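PDB 4LTT: addiction module toxin RelE from Helicobacter pylori, which probably acts as an mRNA-cleaving endoribonuclease, the toxin of a type II toxin-antitoxin system of the RelE family, YafQ subfamily. Local coordinates for residues L2-K7 with T33-E38; Q43-A48 with E58-P63; V65-L70 with L79-H84. One frame throughout, in Å; residues are numbered along the deposited sequence.

Contact 1 (L2-K7 with T33-E38)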
# COMPACT_ATOMS: atom_id res chain seq x y z
N LEU A 2 0.09 -14.53 -4.75
CA LEU A 2 0.48 -14.34 -3.37
C LEU A 2 -0.70 -14.35 -2.45
O LEU A 2 -1.78 -13.86 -2.79
CB LEU A 2 1.24 -13.03 -3.24
CG LEU A 2 2.60 -12.95 -3.95
CD1 LEU A 2 3.02 -11.49 -4.04
CD2 LEU A 2 3.61 -13.81 -3.24
N LYS A 3 -0.49 -14.89 -1.24
CA LYS A 3 -1.50 -14.78 -0.18
C LYS A 3 -1.50 -13.39 0.36
O LYS A 3 -0.42 -12.83 0.58
CB LYS A 3 -1.09 -15.73 0.93
CG LYS A 3 -2.08 -15.84 2.07
CD LYS A 3 -1.62 -17.04 2.91
CE LYS A 3 -1.62 -16.79 4.41
NZ LYS A 3 -3.04 -16.68 4.88
N LEU A 4 -2.62 -12.81 0.67
CA LEU A 4 -2.67 -11.49 1.27
C LEU A 4 -2.51 -11.52 2.71
O LEU A 4 -3.05 -12.40 3.42
CB LEU A 4 -4.02 -10.89 1.03
CG LEU A 4 -4.27 -10.09 -0.13
CD1 LEU A 4 -5.71 -9.51 -0.20
CD2 LEU A 4 -3.30 -8.84 -0.14
N ASN A 5 -1.73 -10.65 3.25
CA ASN A 5 -1.57 -10.44 4.64
C ASN A 5 -1.84 -8.99 4.98
O ASN A 5 -1.02 -8.14 4.74
CB ASN A 5 -0.19 -10.92 5.05
CG ASN A 5 0.08 -10.78 6.54
OD1 ASN A 5 -0.63 -10.09 7.24
ND2 ASN A 5 1.14 -11.43 7.01
N LEU A 6 -3.04 -8.67 5.49
CA LEU A 6 -3.41 -7.32 5.87
C LEU A 6 -3.00 -7.10 7.32
O LEU A 6 -3.60 -7.68 8.25
CB LEU A 6 -4.92 -7.16 5.77
CG LEU A 6 -5.50 -7.22 4.37
CD1 LEU A 6 -6.93 -6.70 4.31
CD2 LEU A 6 -4.71 -6.70 3.20
N LYS A 7 -2.00 -6.30 7.55
CA LYS A 7 -1.60 -6.02 8.95
C LYS A 7 -2.72 -5.20 9.60
O LYS A 7 -3.42 -4.44 8.93
CB LYS A 7 -0.28 -5.27 8.97
CG LYS A 7 0.89 -6.11 8.39
CD LYS A 7 1.11 -7.41 9.14
CE LYS A 7 2.26 -8.28 8.75
NZ LYS A 7 2.64 -9.09 9.96
N THR A 33 -2.80 -6.80 -9.05
CA THR A 33 -1.59 -6.75 -9.86
C THR A 33 -0.36 -7.16 -9.04
O THR A 33 0.44 -7.95 -9.52
CB THR A 33 -1.41 -5.33 -10.40
OG1 THR A 33 -2.57 -5.04 -11.21
CG2 THR A 33 -0.19 -5.18 -11.27
N LEU A 34 -0.22 -6.60 -7.85
CA LEU A 34 0.89 -6.97 -6.98
C LEU A 34 0.84 -8.43 -6.57
O LEU A 34 1.90 -9.09 -6.54
CB LEU A 34 0.86 -6.10 -5.73
CG LEU A 34 1.19 -4.58 -5.94
CD1 LEU A 34 1.02 -3.78 -4.66
CD2 LEU A 34 2.60 -4.39 -6.52
N ARG A 35 -0.33 -8.99 -6.29
CA ARG A 35 -0.42 -10.37 -5.94
C ARG A 35 0.01 -11.27 -7.06
O ARG A 35 0.52 -12.40 -6.82
CB ARG A 35 -1.88 -10.74 -5.59
CG ARG A 35 -2.31 -10.17 -4.23
CD ARG A 35 -3.72 -10.57 -3.85
NE ARG A 35 -3.74 -12.03 -3.56
CZ ARG A 35 -4.83 -12.75 -3.43
NH1 ARG A 35 -6.04 -12.22 -3.62
NH2 ARG A 35 -4.70 -14.03 -3.10
N LYS A 36 -0.18 -10.79 -8.29
CA LYS A 36 0.21 -11.56 -9.46
C LYS A 36 1.65 -11.29 -9.88
O LYS A 36 2.11 -11.83 -10.93
CB LYS A 36 -0.74 -11.22 -10.62
CG LYS A 36 -2.14 -11.74 -10.40
CD LYS A 36 -3.09 -11.37 -11.52
CE LYS A 36 -2.79 -12.08 -12.83
NZ LYS A 36 -3.85 -11.86 -13.91
N LYS A 37 2.40 -10.50 -9.11
CA LYS A 37 3.80 -10.20 -9.43
C LYS A 37 3.92 -9.58 -10.82
O LYS A 37 4.79 -10.00 -11.63
CB LYS A 37 4.72 -11.44 -9.25
CG LYS A 37 4.76 -11.93 -7.82
CD LYS A 37 5.67 -13.16 -7.70
CE LYS A 37 5.89 -13.53 -6.24
NZ LYS A 37 6.45 -14.94 -6.21
N GLU A 38 3.06 -8.62 -11.07
CA GLU A 38 3.11 -7.87 -12.29
C GLU A 38 3.41 -6.40 -11.96
O GLU A 38 3.10 -5.91 -10.89
CB GLU A 38 1.79 -7.96 -13.04
CG GLU A 38 1.53 -9.40 -13.54
CD GLU A 38 0.13 -9.62 -14.12
OE1 GLU A 38 -0.71 -8.76 -13.99
OE2 GLU A 38 -0.05 -10.71 -14.61
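Leu2 N donates to Arg35 O across 3.0 Å, a nearly straight bond (172°) that ties the chain just ahead of strand 3-6 to the last turn of helix 25-35. The same two residues meet again through the arginine side chain. Its guanidinium lies edge-on to Leu2 O, which sits in the plane of the group and accepts from Arg35 NE at 2.8 Å and Arg35 NH2 at 2.9 Å. Both bonds are bent, as they must be when two neighbouring nitrogens share one oxygen, and the pair fixes the rotation of the guanidinium. A bend at chi3 (69°) brings the end of the arginine chain up to that carbonyl. Leu4 crosses the arginine at about a right angle; Leu4 CG lies over one face of the guanidinium, 4.0 Å from Arg35 NE and 3.8 Å from Arg35 CD. Leu2 packs its branches against the helix end: Leu2 CD1 meets Leu34 O at 3.6 Å, while Leu2 CD2 rests against Lys37 CE at 3.8 Å. Lys37 has positive phi and closes the helix in a Schellman motif, and its extended chain crosses Leu2 with its methylene part. Strand 3-6, an outermost strand of the sheet, is hydrogen-bonded to strand 75-82, and Leu34 packs on Leu67, Tyr69 and Leu76, so the end of helix 25-35 is joined to both the edge and the interior of the sheet.

Contact 2 (Q43-A48 with E58-P63)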
# COMPACT_ATOMS: atom_id res chain seq x y z
N GLN A 43 1.64 5.83 -13.37
CA GLN A 43 0.95 6.69 -12.49
C GLN A 43 1.13 6.31 -11.02
O GLN A 43 0.96 7.15 -10.20
CB GLN A 43 -0.54 6.84 -12.88
CG GLN A 43 -1.31 5.55 -13.00
CD GLN A 43 -2.57 5.65 -13.85
OE1 GLN A 43 -2.98 4.65 -14.43
NE2 GLN A 43 -3.21 6.85 -13.89
N PHE A 44 1.46 5.02 -10.77
CA PHE A 44 1.47 4.53 -9.38
C PHE A 44 2.78 4.88 -8.72
O PHE A 44 2.94 4.69 -7.50
CB PHE A 44 1.15 3.06 -9.36
CG PHE A 44 -0.27 2.80 -9.72
CD1 PHE A 44 -1.26 3.22 -8.91
CD2 PHE A 44 -0.60 2.28 -10.96
CE1 PHE A 44 -2.64 3.03 -9.21
CE2 PHE A 44 -1.96 2.07 -11.27
CZ PHE A 44 -2.97 2.50 -10.43
N GLN A 45 3.80 5.34 -9.45
CA GLN A 45 5.10 5.72 -8.79
C GLN A 45 5.60 4.66 -7.85
O GLN A 45 6.12 4.94 -6.78
CB GLN A 45 4.97 7.03 -8.05
CG GLN A 45 4.66 8.21 -9.02
CD GLN A 45 4.57 9.50 -8.21
OE1 GLN A 45 5.47 9.83 -7.46
NE2 GLN A 45 3.46 10.18 -8.33
N ASP A 46 5.54 3.43 -8.32
CA ASP A 46 5.92 2.27 -7.46
C ASP A 46 7.45 2.24 -7.27
O ASP A 46 8.21 2.41 -8.28
CB ASP A 46 5.45 0.96 -8.13
CG ASP A 46 5.64 -0.20 -7.24
OD1 ASP A 46 5.14 -0.15 -6.14
OD2 ASP A 46 6.32 -1.18 -7.64
N HIS A 47 7.93 2.09 -6.07
CA HIS A 47 9.37 2.06 -5.82
C HIS A 47 9.71 1.48 -4.51
O HIS A 47 8.84 1.34 -3.64
CB HIS A 47 9.93 3.49 -5.96
CG HIS A 47 9.41 4.47 -4.93
ND1 HIS A 47 8.20 5.08 -5.00
CD2 HIS A 47 10.05 4.98 -3.79
CE1 HIS A 47 8.06 5.95 -3.97
NE2 HIS A 47 9.16 5.84 -3.20
N ALA A 48 10.99 1.20 -4.27
CA ALA A 48 11.46 0.73 -3.01
C ALA A 48 11.73 1.86 -2.09
O ALA A 48 12.32 2.91 -2.46
CB ALA A 48 12.73 -0.12 -3.24
N GLU A 58 6.55 1.28 -1.88
CA GLU A 58 5.47 2.29 -1.78
C GLU A 58 4.92 2.53 -3.22
O GLU A 58 5.72 2.66 -4.16
CB GLU A 58 6.07 3.64 -1.28
CG GLU A 58 5.00 4.74 -1.10
CD GLU A 58 5.66 6.12 -1.10
OE1 GLU A 58 6.13 6.49 -0.02
OE2 GLU A 58 5.77 6.82 -2.11
N CYS A 59 3.58 2.62 -3.32
CA CYS A 59 2.99 3.10 -4.55
C CYS A 59 1.94 4.14 -4.15
O CYS A 59 1.53 4.26 -2.99
CB CYS A 59 2.45 1.98 -5.41
SG CYS A 59 1.11 1.07 -4.71
N HIS A 60 1.56 4.91 -5.15
CA HIS A 60 0.55 6.00 -4.92
C HIS A 60 -0.78 5.59 -5.46
O HIS A 60 -0.92 5.45 -6.70
CB HIS A 60 0.90 7.20 -5.74
CG HIS A 60 1.91 8.06 -5.17
ND1 HIS A 60 3.11 7.67 -4.88
CD2 HIS A 60 1.87 9.44 -4.98
CE1 HIS A 60 3.83 8.75 -4.47
NE2 HIS A 60 3.04 9.80 -4.53
N ILE A 61 -1.73 5.40 -4.61
CA ILE A 61 -3.13 5.11 -5.03
C ILE A 61 -3.84 6.40 -5.49
O ILE A 61 -4.55 6.40 -6.51
CB ILE A 61 -3.86 4.39 -3.92
CG1 ILE A 61 -3.10 3.17 -3.41
CG2 ILE A 61 -5.31 4.01 -4.34
CD1 ILE A 61 -2.81 2.07 -4.40
N LYS A 62 -3.60 7.46 -4.74
CA LYS A 62 -4.05 8.82 -5.04
C LYS A 62 -2.86 9.70 -4.56
O LYS A 62 -2.03 9.29 -3.81
CB LYS A 62 -5.34 9.26 -4.27
CG LYS A 62 -6.44 8.24 -4.35
CD LYS A 62 -7.80 8.92 -4.25
CE LYS A 62 -8.05 9.97 -3.22
NZ LYS A 62 -9.48 9.87 -2.73
N PRO A 63 -2.88 11.00 -4.93
CA PRO A 63 -1.76 11.82 -4.43
C PRO A 63 -1.55 11.81 -2.87
O PRO A 63 -0.37 11.78 -2.39
CB PRO A 63 -2.07 13.22 -5.02
CG PRO A 63 -2.98 12.98 -6.16
CD PRO A 63 -3.73 11.71 -5.89
O HOH W 1 -1.59 7.43 -8.73
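The side-chain amide of Gln45 lies stacked on one face of the His60 imidazole, the two planes only 24° apart, with Gln45 OE1 3.6 Å from His60 CE1. Gln45 has positive phi, and its carbonyl is gripped by its near neighbour: His47 ND1 donates to Gln45 O at 2.7 Å, in the plane of the ring. With chi1 at 65°, the ring of His47 stands between its own backbone N and carbonyl carbon, beside Glu58. There His47 CE1 comes within 3.1 Å of Glu58 OE2, the ring and carboxylate nearly perpendicular (81°). These side chains project from the hairpin of strands 47-48 and 57-60, in which His47 and Glu58 form an antiparallel hydrogen-bonded pair. Glu58 is a copper ligand in another structure of this protein; here the metal is absent. Beyond the pair, His60 N donates to Phe44 O at 2.7 Å, and a water donates to both Gln43 O and His60 O. Phe44 turns its ring edge to His60 O, with Phe44 CD1 at 3.2 Å, while the ring packs on Val26 and Val30 of helix 25-35. The Asp46 carboxylate is hydrogen-bonded to Tyr69 and salt-bridged to Arg57.

Contact 3 (V65-L70 with L79-H84)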
# COMPACT_ATOMS: atom_id res chain seq x y z
N VAL A 65 -2.82 9.30 -0.94
CA VAL A 65 -3.06 7.94 -0.44
C VAL A 65 -1.96 7.01 -0.98
O VAL A 65 -1.99 6.67 -2.17
CB VAL A 65 -4.45 7.42 -0.80
CG1 VAL A 65 -4.57 6.04 -0.15
CG2 VAL A 65 -5.54 8.28 -0.22
N LEU A 66 -1.03 6.68 -0.10
CA LEU A 66 0.10 5.83 -0.42
C LEU A 66 -0.12 4.48 0.17
O LEU A 66 -0.59 4.39 1.31
CB LEU A 66 1.36 6.44 0.15
CG LEU A 66 1.64 7.89 -0.21
CD1 LEU A 66 2.86 8.36 0.50
CD2 LEU A 66 1.70 8.14 -1.66
N LEU A 67 0.22 3.43 -0.57
CA LEU A 67 0.18 2.06 -0.06
C LEU A 67 1.64 1.64 0.22
O LEU A 67 2.50 1.70 -0.69
CB LEU A 67 -0.45 1.16 -1.12
CG LEU A 67 -0.39 -0.35 -0.77
CD1 LEU A 67 -1.28 -0.67 0.43
CD2 LEU A 67 -0.77 -1.18 -2.00
N VAL A 68 1.91 1.15 1.42
CA VAL A 68 3.22 0.60 1.79
C VAL A 68 3.05 -0.89 1.90
O VAL A 68 2.12 -1.35 2.62
CB VAL A 68 3.76 1.23 3.08
CG1 VAL A 68 5.10 0.58 3.46
CG2 VAL A 68 3.94 2.73 2.90
N TYR A 69 3.89 -1.66 1.19
CA TYR A 69 3.65 -3.11 1.06
C TYR A 69 4.96 -3.80 0.92
O TYR A 69 6.01 -3.20 0.67
CB TYR A 69 2.71 -3.42 -0.14
CG TYR A 69 3.38 -3.15 -1.46
CD1 TYR A 69 4.10 -4.18 -2.09
CD2 TYR A 69 3.34 -1.93 -2.07
CE1 TYR A 69 4.71 -3.94 -3.33
CE2 TYR A 69 3.99 -1.67 -3.27
CZ TYR A 69 4.69 -2.69 -3.89
OH TYR A 69 5.34 -2.47 -5.08
N LEU A 70 4.92 -5.13 1.03
CA LEU A 70 6.11 -5.97 0.87
C LEU A 70 5.69 -7.33 0.34
O LEU A 70 4.80 -7.99 0.89
CB LEU A 70 6.82 -6.14 2.23
CG LEU A 70 8.01 -7.11 2.23
CD1 LEU A 70 9.15 -6.63 1.37
CD2 LEU A 70 8.47 -7.30 3.65
N LEU A 79 0.95 -2.98 4.65
CA LEU A 79 1.37 -2.37 5.90
C LEU A 79 0.61 -1.09 6.26
O LEU A 79 0.14 -0.94 7.41
CB LEU A 79 2.87 -2.11 5.86
CG LEU A 79 3.46 -1.66 7.20
CD1 LEU A 79 3.47 -2.86 8.09
CD2 LEU A 79 4.89 -1.10 7.05
N ARG A 80 0.56 -0.12 5.36
CA ARG A 80 -0.05 1.16 5.67
C ARG A 80 -0.75 1.61 4.42
O ARG A 80 -0.40 1.27 3.29
CB ARG A 80 1.01 2.29 5.97
CG ARG A 80 1.86 2.14 7.21
CD ARG A 80 1.01 2.06 8.45
NE ARG A 80 0.12 3.22 8.64
CZ ARG A 80 0.34 4.33 9.33
NH1 ARG A 80 1.51 4.52 9.95
NH2 ARG A 80 -0.65 5.21 9.51
N LEU A 81 -1.75 2.49 4.62
CA LEU A 81 -2.46 3.12 3.52
C LEU A 81 -2.85 4.50 4.00
O LEU A 81 -3.71 4.66 4.88
CB LEU A 81 -3.71 2.31 3.23
CG LEU A 81 -4.55 2.82 2.02
CD1 LEU A 81 -3.84 2.56 0.67
CD2 LEU A 81 -5.95 2.14 2.03
N GLY A 82 -2.23 5.53 3.48
CA GLY A 82 -2.58 6.89 3.99
C GLY A 82 -1.64 7.92 3.42
O GLY A 82 -0.90 7.69 2.47
N SER A 83 -1.68 9.14 3.96
CA SER A 83 -0.91 10.24 3.44
C SER A 83 0.58 10.12 3.80
O SER A 83 0.94 9.46 4.74
CB SER A 83 -1.41 11.59 3.98
OG SER A 83 -1.15 11.69 5.32
N HIS A 84 1.40 10.87 3.09
CA HIS A 84 2.79 10.95 3.43
C HIS A 84 3.00 11.37 4.87
O HIS A 84 3.76 10.78 5.61
CB HIS A 84 3.45 11.92 2.49
CG HIS A 84 4.85 12.21 2.85
ND1 HIS A 84 5.86 11.35 2.64
CD2 HIS A 84 5.38 13.34 3.35
CE1 HIS A 84 6.99 11.90 3.04
NE2 HIS A 84 6.73 13.12 3.44
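Leu66 and Gly82 form an antiparallel hydrogen-bonded pair, with Leu66 N to Gly82 O at 2.8 Å and Gly82 N to Leu66 O at 2.9 Å. Leu66 O also receives a CA-H contact from Leu81, and two strands running at 175° to each other continue through the non-hydrogen-bonded pair of Leu67 and Leu81 to Val68 and Arg80. At the far end the ladder is interrupted by a classic beta bulge: Leu79 and Arg80 both face Val68, whose carbonyl O takes a sound bond from Leu79 N at 2.9 Å and a weak one from Arg80 N.

The tight packing lies on the face of Val65, Leu67 and Leu81. Leu81 CD1 meets Val65 CG1 at 3.6 Å and reaches Leu67 CB as well; CG of Leu81 is anti to its backbone N (chi1 -177°), which carries the methyl across to the neighbouring strand. Phe10, Phe14 and Leu17 of helix 8-19 and Leu27 of helix 25-35 also line this core.

Across the strands the other face is looser, and helix 84-88 covers it with Leu87 and Phe88. Val68 CG1 lies alongside Leu79 CD2 at 4.0 Å, and the side chains of Val68 and Arg80 meet at their CB atoms. Beyond CB the arginine bends away at chi2 and chi3 to a salt bridge with Asp13. The solvent side is at His84, where Leu66 CD1 lies 4.1 Å from His84 CB, while the imidazole leads away from the strands.

Ser83 is the N-cap of helix 84-88, so His84 sits at the start of that helix, directly after the strand. It binds copper in another structure of this protein and is the predicted proton donor, a placement consistent with the catalytic site of a RelE-family ribonuclease at the end of the central beta hairpin.

The three contacts follow one another along the chain and all reach the same five-stranded mixed sheet. Contact 1 secures outer strand 3-6 to the end of helix 25-35, contact 2 forms the hairpin at the opposite edge, and contact 3 joins the two strands between. Contacts 2 and 3 have centres about 9 Å apart and touch: Cys59 O lies 2.9 Å from Leu67 N, and His60 packs on Leu66. The centre of contact 1 is about 15 Å from that of contact 2 and about 14 Å from that of contact 3, which it meets where Leu34 packs on Tyr69 and Leu67. Glu58 and His84, copper ligands in another structure, come from adjoining contacts, their side chains about 6 Å apart.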